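Local coordinates for protein glycerol-3-phosphate dehydrogenase [NAD(P)+] (Coxiella burnetii, PDB 3K96) that probably catalyses the NAD(P)H-dependent reduction of dihydroxyacetone phosphate to sn-glycerol 3-phosphate, the precursor for phospholipid synthesis, at residues A[203-216]-A[247-261]. Numbering follows the deposited sequence. Where two conformers were deposited one is given.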
ATOM      1  N   ASN A 203      20.351  -0.301   4.064  1.00 36.91           N
ATOM      2  CA  ASN A 203      19.728  -1.531   3.644  1.00 38.32           C
ATOM      3  C   ASN A 203      20.860  -2.383   3.053  1.00 40.18           C
ATOM      4  O   ASN A 203      21.739  -1.891   2.362  1.00 40.28           O
ATOM      5  CB  ASN A 203      18.573  -1.229   2.676  1.00 38.98           C
ATOM      6  CG  ASN A 203      17.988  -2.463   2.039  1.00 38.03           C
ATOM      7  OD1 ASN A 203      18.711  -3.305   1.538  1.00 42.07           O
ATOM      8  ND2 ASN A 203      16.669  -2.542   1.993  1.00 41.38           N
ATOM      9  N   ASP A 204      20.833  -3.664   3.376  1.00 42.40           N
ATOM     10  CA  ASP A 204      21.864  -4.603   2.991  1.00 44.29           C
ATOM     11  C   ASP A 204      21.574  -5.372   1.690  1.00 43.11           C
ATOM     12  O   ASP A 204      22.308  -6.289   1.347  1.00 44.83           O
ATOM     13  CB  ASP A 204      21.937  -5.670   4.101  1.00 45.79           C
ATOM     14  CG  ASP A 204      20.650  -6.567   4.159  1.00 51.28           C
ATOM     15  OD1 ASP A 204      19.513  -6.033   4.101  1.00 54.69           O
ATOM     16  OD2 ASP A 204      20.776  -7.812   4.274  1.00 57.77           O
ATOM     17  N   ASP A 205      20.542  -4.995   0.954  1.00 39.95           N
ATOM     18  CA  ASP A 205      20.118  -5.788  -0.182  1.00 37.83           C
ATOM     19  C   ASP A 205      20.017  -5.004  -1.469  1.00 36.99           C
ATOM     20  O   ASP A 205      18.922  -4.717  -1.956  1.00 36.13           O
ATOM     21  CB  ASP A 205      18.752  -6.381   0.196  1.00 36.85           C
ATOM     22  CG  ASP A 205      18.127  -7.201  -0.908  1.00 36.19           C
ATOM     23  OD1 ASP A 205      18.850  -7.732  -1.785  1.00 32.81           O
ATOM     24  OD2 ASP A 205      16.883  -7.322  -0.877  1.00 33.87           O
ATOM     25  N   MET A 206      21.163  -4.673  -2.048  1.00 35.60           N
ATOM     26  CA  MET A 206      21.168  -3.894  -3.275  1.00 34.84           C
ATOM     27  C   MET A 206      20.331  -4.562  -4.384  1.00 32.61           C
ATOM     28  O   MET A 206      19.535  -3.919  -5.058  1.00 30.84           O
ATOM     29  CB  MET A 206      22.604  -3.665  -3.720  1.00 34.23           C
ATOM     30  CG  MET A 206      22.774  -2.894  -4.986  1.00 38.75           C
ATOM     31  SD  MET A 206      24.522  -2.392  -5.260  1.00 44.72           S
ATOM     32  CE  MET A 206      24.817  -1.355  -3.892  1.00 38.69           C
ATOM     33  N   ILE A 207      20.491  -5.853  -4.559  1.00 30.86           N
ATOM     34  CA  ILE A 207      19.779  -6.516  -5.635  1.00 31.82           C
ATOM     35  C   ILE A 207      18.258  -6.476  -5.435  1.00 29.40           C
ATOM     36  O   ILE A 207      17.536  -6.202  -6.372  1.00 27.98           O
ATOM     37  CB  ILE A 207      20.302  -7.935  -5.892  1.00 32.42           C
ATOM     38  CG1 ILE A 207      19.681  -8.486  -7.155  1.00 36.61           C
ATOM     39  CG2 ILE A 207      20.041  -8.851  -4.692  1.00 36.69           C
ATOM     40  CD1 ILE A 207      20.552  -9.492  -7.844  1.00 44.79           C
ATOM     41  N   GLY A 208      17.797  -6.680  -4.214  1.00 27.81           N
ATOM     42  CA  GLY A 208      16.375  -6.648  -3.931  1.00 28.85           C
ATOM     43  C   GLY A 208      15.818  -5.258  -4.165  1.00 28.34           C
ATOM     44  O   GLY A 208      14.742  -5.105  -4.739  1.00 27.21           O
ATOM     45  N   VAL A 209      16.559  -4.240  -3.714  1.00 27.63           N
ATOM     46  CA  VAL A 209      16.154  -2.859  -3.888  1.00 26.71           C
ATOM     47  C   VAL A 209      16.023  -2.524  -5.379  1.00 28.22           C
ATOM     48  O   VAL A 209      15.045  -1.904  -5.814  1.00 27.99           O
ATOM     49  CB  VAL A 209      17.147  -1.865  -3.157  1.00 26.78           C
ATOM     50  CG1 VAL A 209      16.894  -0.434  -3.573  1.00 21.31           C
ATOM     51  CG2 VAL A 209      17.025  -2.013  -1.635  1.00 23.78           C
ATOM     52  N   GLU A 210      16.994  -2.947  -6.172  1.00 28.01           N
ATOM     53  CA  GLU A 210      16.961  -2.694  -7.600  1.00 27.47           C
ATOM     54  C   GLU A 210      15.773  -3.354  -8.269  1.00 26.96           C
ATOM     55  O   GLU A 210      15.092  -2.748  -9.053  1.00 26.19           O
ATOM     56  CB  GLU A 210      18.213  -3.248  -8.267  1.00 27.61           C
ATOM     57  CG  GLU A 210      19.466  -2.416  -8.063  1.00 32.88           C
ATOM     58  CD  GLU A 210      20.676  -3.084  -8.718  1.00 34.70           C
ATOM     59  OE1 GLU A 210      21.076  -2.648  -9.799  1.00 34.71           O
ATOM     60  OE2 GLU A 210      21.180  -4.087  -8.179  1.00 41.31           O
ATOM     61  N   LEU A 211      15.570  -4.623  -7.989  1.00 26.47           N
ATOM     62  CA  LEU A 211      14.500  -5.346  -8.625  1.00 28.39           C
ATOM     63  C   LEU A 211      13.108  -4.819  -8.235  1.00 29.09           C
ATOM     64  O   LEU A 211      12.217  -4.751  -9.076  1.00 29.83           O
ATOM     65  CB  LEU A 211      14.672  -6.843  -8.375  1.00 28.37           C
ATOM     66  CG  LEU A 211      15.864  -7.422  -9.151  1.00 30.29           C
ATOM     67  CD1 LEU A 211      16.109  -8.850  -8.706  1.00 30.65           C
ATOM     68  CD2 LEU A 211      15.629  -7.347 -10.690  1.00 28.00           C
ATOM     69  N   CYS A 212      12.944  -4.413  -6.981  1.00 29.53           N
ATOM     70  CA  CYS A 212      11.675  -3.826  -6.539  1.00 30.17           C
ATOM     71  C   CYS A 212      11.409  -2.581  -7.342  1.00 29.86           C
ATOM     72  O   CYS A 212      10.298  -2.357  -7.828  1.00 28.74           O
ATOM     73  CB  CYS A 212      11.716  -3.468  -5.050  1.00 29.49           C
ATOM     74  SG  CYS A 212      11.510  -4.858  -3.976  1.00 31.52           S
ATOM     75  N   GLY A 213      12.441  -1.745  -7.466  1.00 30.09           N
ATOM     76  CA  GLY A 213      12.317  -0.516  -8.216  1.00 29.20           C
ATOM     77  C   GLY A 213      12.086  -0.746  -9.695  1.00 29.25           C
ATOM     78  O   GLY A 213      11.514   0.091 -10.365  1.00 29.32           O
ATOM     79  N   SER A 214      12.514  -1.877 -10.226  1.00 29.37           N
ATOM     80  CA  SER A 214      12.368  -2.085 -11.663  1.00 30.56           C
ATOM     81  C   SER A 214      10.969  -2.611 -12.029  1.00 29.42           C
ATOM     82  O   SER A 214      10.634  -2.704 -13.201  1.00 29.07           O
ATOM     83  CB  SER A 214      13.441  -3.057 -12.171  1.00 30.96           C
ATOM     84  OG  SER A 214      13.154  -4.392 -11.754  1.00 36.88           O
ATOM     85  N   VAL A 215      10.175  -2.952 -11.024  1.00 29.07           N
ATOM     86  CA  VAL A 215       8.827  -3.471 -11.257  1.00 29.89           C
ATOM     87  C   VAL A 215       7.693  -2.512 -10.849  1.00 30.72           C
ATOM     88  O   VAL A 215       6.612  -2.584 -11.396  1.00 30.72           O
ATOM     89  CB  VAL A 215       8.646  -4.780 -10.506  1.00 29.54           C
ATOM     90  CG1 VAL A 215       7.225  -5.325 -10.682  1.00 30.58           C
ATOM     91  CG2 VAL A 215       9.660  -5.804 -11.006  1.00 31.45           C
ATOM     92  N   LYS A 216       7.946  -1.583  -9.928  1.00 30.90           N
ATOM     93  CA  LYS A 216       6.864  -0.750  -9.415  1.00 30.05           C
ATOM     94  C   LYS A 216       6.099   0.073 -10.455  1.00 30.35           C
ATOM     95  O   LYS A 216       4.894   0.235 -10.319  1.00 28.45           O
ATOM     96  CB  LYS A 216       7.343   0.192  -8.330  1.00 31.39           C
ATOM     97  CG  LYS A 216       8.352   1.189  -8.823  1.00 31.66           C
ATOM     98  CD  LYS A 216       8.024   2.512  -8.291  1.00 35.01           C
ATOM     99  CE  LYS A 216       8.887   3.579  -8.907  1.00 35.78           C
ATOM    100  NZ  LYS A 216       8.139   4.870  -8.780  1.00 37.12           N
ATOM    101  N   MET A 247       6.591  -9.186  -7.575  1.00 31.79           N
ATOM    102  CA  MET A 247       7.798  -8.424  -7.289  1.00 32.83           C
ATOM    103  C   MET A 247       8.664  -9.336  -6.372  1.00 32.51           C
ATOM    104  O   MET A 247       9.849  -9.497  -6.592  1.00 30.30           O
ATOM    105  CB  MET A 247       7.458  -7.101  -6.594  1.00 32.36           C
ATOM    106  CG  MET A 247       8.655  -6.196  -6.280  1.00 31.83           C
ATOM    107  SD  MET A 247       8.190  -4.711  -5.334  1.00 33.32           S
ATOM    108  CE  MET A 247       7.288  -3.796  -6.576  1.00 26.65           C
ATOM    109  N   GLY A 248       8.032  -9.975  -5.391  1.00 33.60           N
ATOM    110  CA  GLY A 248       8.747 -10.851  -4.452  1.00 34.51           C
ATOM    111  C   GLY A 248       9.381 -12.057  -5.131  1.00 36.10           C
ATOM    112  O   GLY A 248      10.499 -12.473  -4.778  1.00 36.11           O
ATOM    113  N   ARG A 249       8.679 -12.610  -6.120  1.00 36.07           N
ATOM    114  CA  ARG A 249       9.179 -13.760  -6.867  1.00 36.17           C
ATOM    115  C   ARG A 249      10.460 -13.397  -7.635  1.00 35.39           C
ATOM    116  O   ARG A 249      11.449 -14.136  -7.625  1.00 34.54           O
ATOM    117  CB  ARG A 249       8.101 -14.279  -7.826  1.00 36.81           C
ATOM    118  CG  ARG A 249       8.468 -15.590  -8.473  1.00 40.53           C
ATOM    119  CD  ARG A 249       7.293 -16.239  -9.260  1.00 44.84           C
ATOM    120  NE  ARG A 249       6.131 -16.493  -8.412  1.00 43.78           N
ATOM    121  CZ  ARG A 249       4.980 -15.830  -8.459  1.00 44.99           C
ATOM    122  NH1 ARG A 249       4.010 -16.161  -7.618  1.00 47.42           N
ATOM    123  NH2 ARG A 249       4.773 -14.866  -9.351  1.00 45.74           N
ATOM    124  N   LEU A 250      10.428 -12.263  -8.307  1.00 33.60           N
ATOM    125  CA  LEU A 250      11.570 -11.786  -9.036  1.00 32.98           C
ATOM    126  C   LEU A 250      12.753 -11.537  -8.081  1.00 33.56           C
ATOM    127  O   LEU A 250      13.885 -11.967  -8.339  1.00 32.94           O
ATOM    128  CB  LEU A 250      11.211 -10.504  -9.761  1.00 33.19           C
ATOM    129  CG  LEU A 250      12.329  -9.900 -10.616  1.00 34.10           C
ATOM    130  CD1 LEU A 250      12.719 -10.872 -11.710  1.00 32.08           C
ATOM    131  CD2 LEU A 250      11.905  -8.549 -11.203  1.00 30.18           C
ATOM    132  N   VAL A 251      12.478 -10.849  -6.982  1.00 33.30           N
ATOM    133  CA  VAL A 251      13.477 -10.569  -5.982  1.00 34.22           C
ATOM    134  C   VAL A 251      14.063 -11.892  -5.466  1.00 36.87           C
ATOM    135  O   VAL A 251      15.299 -12.077  -5.415  1.00 33.99           O
ATOM    136  CB  VAL A 251      12.855  -9.767  -4.811  1.00 34.83           C
ATOM    137  CG1 VAL A 251      13.781  -9.747  -3.585  1.00 31.20           C
ATOM    138  CG2 VAL A 251      12.505  -8.366  -5.274  1.00 34.01           C
ATOM    139  N   SER A 252      13.176 -12.835  -5.149  1.00 38.02           N
ATOM    140  CA  SER A 252      13.604 -14.112  -4.595  1.00 40.31           C
ATOM    141  C   SER A 252      14.520 -14.882  -5.504  1.00 40.78           C
ATOM    142  O   SER A 252      15.534 -15.412  -5.052  1.00 41.61           O
ATOM    143  CB  SER A 252      12.406 -14.989  -4.226  1.00 41.27           C
ATOM    144  OG  SER A 252      12.873 -16.134  -3.529  1.00 45.16           O
ATOM    145  N   VAL A 253      14.171 -14.936  -6.784  1.00 41.96           N
ATOM    146  CA  VAL A 253      14.958 -15.636  -7.789  1.00 42.01           C
ATOM    147  C   VAL A 253      16.369 -15.049  -7.979  1.00 43.30           C
ATOM    148  O   VAL A 253      17.304 -15.772  -8.375  1.00 43.08           O
ATOM    149  CB  VAL A 253      14.227 -15.651  -9.139  1.00 42.20           C
ATOM    150  CG1 VAL A 253      15.167 -16.080 -10.252  1.00 42.52           C
ATOM    151  CG2 VAL A 253      12.994 -16.550  -9.064  1.00 41.80           C
ATOM    152  N   PHE A 254      16.539 -13.750  -7.737  1.00 42.00           N
ATOM    153  CA  PHE A 254      17.881 -13.162  -7.843  1.00 41.28           C
ATOM    154  C   PHE A 254      18.619 -13.041  -6.492  1.00 40.67           C
ATOM    155  O   PHE A 254      19.677 -12.425  -6.413  1.00 41.10           O
ATOM    156  CB  PHE A 254      17.831 -11.827  -8.573  1.00 41.23           C
ATOM    157  CG  PHE A 254      17.696 -11.974 -10.047  1.00 41.99           C
ATOM    158  CD1 PHE A 254      16.473 -12.261 -10.614  1.00 40.16           C
ATOM    159  CD2 PHE A 254      18.808 -11.855 -10.873  1.00 42.70           C
ATOM    160  CE1 PHE A 254      16.349 -12.427 -11.971  1.00 40.20           C
ATOM    161  CE2 PHE A 254      18.692 -12.013 -12.233  1.00 42.84           C
ATOM    162  CZ  PHE A 254      17.452 -12.300 -12.788  1.00 43.34           C
ATOM    163  N   GLY A 255      18.066 -13.623  -5.435  1.00 40.38           N
ATOM    164  CA  GLY A 255      18.724 -13.583  -4.127  1.00 41.39           C
ATOM    165  C   GLY A 255      18.473 -12.361  -3.241  1.00 42.04           C
ATOM    166  O   GLY A 255      19.178 -12.166  -2.240  1.00 41.91           O
ATOM    167  N   GLY A 256      17.495 -11.532  -3.597  1.00 40.62           N
ATOM    168  CA  GLY A 256      17.139 -10.376  -2.768  1.00 40.81           C
ATOM    169  C   GLY A 256      16.431 -10.848  -1.512  1.00 40.40           C
ATOM    170  O   GLY A 256      16.225 -12.039  -1.351  1.00 40.93           O
ATOM    171  N   LYS A 257      16.038  -9.925  -0.636  1.00 40.58           N
ATOM    172  CA  LYS A 257      15.406 -10.284   0.649  1.00 41.87           C
ATOM    173  C   LYS A 257      13.947  -9.841   0.771  1.00 42.49           C
ATOM    174  O   LYS A 257      13.590  -8.788   0.251  1.00 40.95           O
ATOM    175  CB  LYS A 257      16.152  -9.577   1.776  1.00 42.18           C
ATOM    176  CG  LYS A 257      17.661  -9.610   1.693  1.00 43.56           C
ATOM    177  CD  LYS A 257      18.260 -10.985   1.925  1.00 47.89           C
ATOM    178  CE  LYS A 257      19.790 -10.871   1.986  1.00 50.27           C
ATOM    179  NZ  LYS A 257      20.426 -12.151   2.295  1.00 51.00           N
ATOM    180  N   GLN A 258      13.121 -10.607   1.504  1.00 44.27           N
ATOM    181  CA  GLN A 258      11.704 -10.241   1.715  1.00 45.45           C
ATOM    182  C   GLN A 258      11.603  -8.949   2.553  1.00 44.89           C
ATOM    183  O   GLN A 258      10.671  -8.157   2.392  1.00 45.75           O
ATOM    184  CB  GLN A 258      10.900 -11.389   2.369  1.00 47.86           C
ATOM    185  CG  GLN A 258      11.300 -11.731   3.831  1.00 52.65           C
ATOM    186  CD  GLN A 258      10.516 -12.922   4.458  1.00 58.63           C
ATOM    187  OE1 GLN A 258       9.327 -13.127   4.186  1.00 63.42           O
ATOM    188  NE2 GLN A 258      11.196 -13.684   5.326  1.00 60.65           N
ATOM    189  N   GLU A 259      12.558  -8.754   3.452  0.70 44.35           N
ATOM    190  CA  GLU A 259      12.597  -7.557   4.268  0.70 44.31           C
ATOM    191  C   GLU A 259      12.633  -6.313   3.366  0.70 42.45           C
ATOM    192  O   GLU A 259      12.156  -5.236   3.746  0.70 42.71           O
ATOM    193  CB  GLU A 259      13.824  -7.560   5.203  0.70 45.07           C
ATOM    194  CG  GLU A 259      13.781  -8.582   6.367  0.70 48.35           C
ATOM    195  CD  GLU A 259      13.972 -10.033   5.938  0.70 51.68           C
ATOM    196  OE1 GLU A 259      14.651 -10.279   4.918  0.70 49.11           O
ATOM    197  OE2 GLU A 259      13.455 -10.933   6.645  0.70 55.09           O
ATOM    198  N   THR A 260      13.213  -6.456   2.179  1.00 40.21           N
ATOM    199  CA  THR A 260      13.283  -5.350   1.243  1.00 37.21           C
ATOM    200  C   THR A 260      11.914  -5.165   0.624  1.00 34.29           C
ATOM    201  O   THR A 260      11.426  -4.053   0.436  1.00 33.78           O
ATOM    202  CB  THR A 260      14.319  -5.597   0.153  1.00 36.43           C
ATOM    203  OG1 THR A 260      15.596  -5.749   0.767  1.00 37.10           O
ATOM    204  CG2 THR A 260      14.365  -4.433  -0.813  1.00 33.94           C
ATOM    205  N   LEU A 261      11.273  -6.274   0.339  1.00 33.50           N
ATOM    206  CA  LEU A 261       9.946  -6.259  -0.280  1.00 33.29           C
ATOM    207  C   LEU A 261       8.882  -5.517   0.541  1.00 31.99           C
ATOM    208  O   LEU A 261       8.059  -4.786  -0.006  1.00 32.73           O
ATOM    209  CB  LEU A 261       9.512  -7.689  -0.513  1.00 33.76           C
ATOM    210  CG  LEU A 261       8.265  -7.922  -1.324  1.00 36.24           C
ATOM    211  CD1 LEU A 261       8.475  -7.456  -2.793  1.00 33.79           C
ATOM    212  CD2 LEU A 261       7.961  -9.420  -1.232  1.00 38.31           C
TER
HETATM  213  O   HOH W   1      20.704  -9.372  -0.978  1.00 52.22           O
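The carboxylate of Asp205, N-cap of helix 206-216, takes two bonds from the other segment on one oxygen: Thr260 OG1 donates at 2.6 Å to the anti lone pair of Asp205 OD2, while Lys257 N comes to the same atom from above the carboxylate plane at 2.7 Å. Gly208 N reaches Asp205 OD1, also from above the plane. With CG anti to the backbone N (chi1 178°), the carboxylate reaches across to the start of helix 258-261 and links it to the start of helix 206-216; the three donors and the start of helix 206-216 would probably favour its negative charge. Phe254 has Leu250 O in plane at its edge; Ile207 CD1 and Leu211 CD1 approach the ring obliquely, Leu211 CD1 lying 3.4 Å from Phe254 CB. His321 stacks edge-to-face on this ring.

Helices 206-216 and 247-253, both in the C-terminal helical part of the enzyme, run roughly antiparallel (146°), their axes approaching to 9.1 Å. A Schellman motif with Gly255 ends helix 247-253, and just beyond it Gly256 CA comes within 4.0 Å of Gly208 CA, where two glycines let the backbones meet. Farther along helix 206-216, toward the predicted proton acceptor Lys216, Cys212 is a knob among Met247, Val251, Thr260 and Leu261. Met247 bends at chi3 (-70°), bringing its CE to 3.6 Å from Cys212 O.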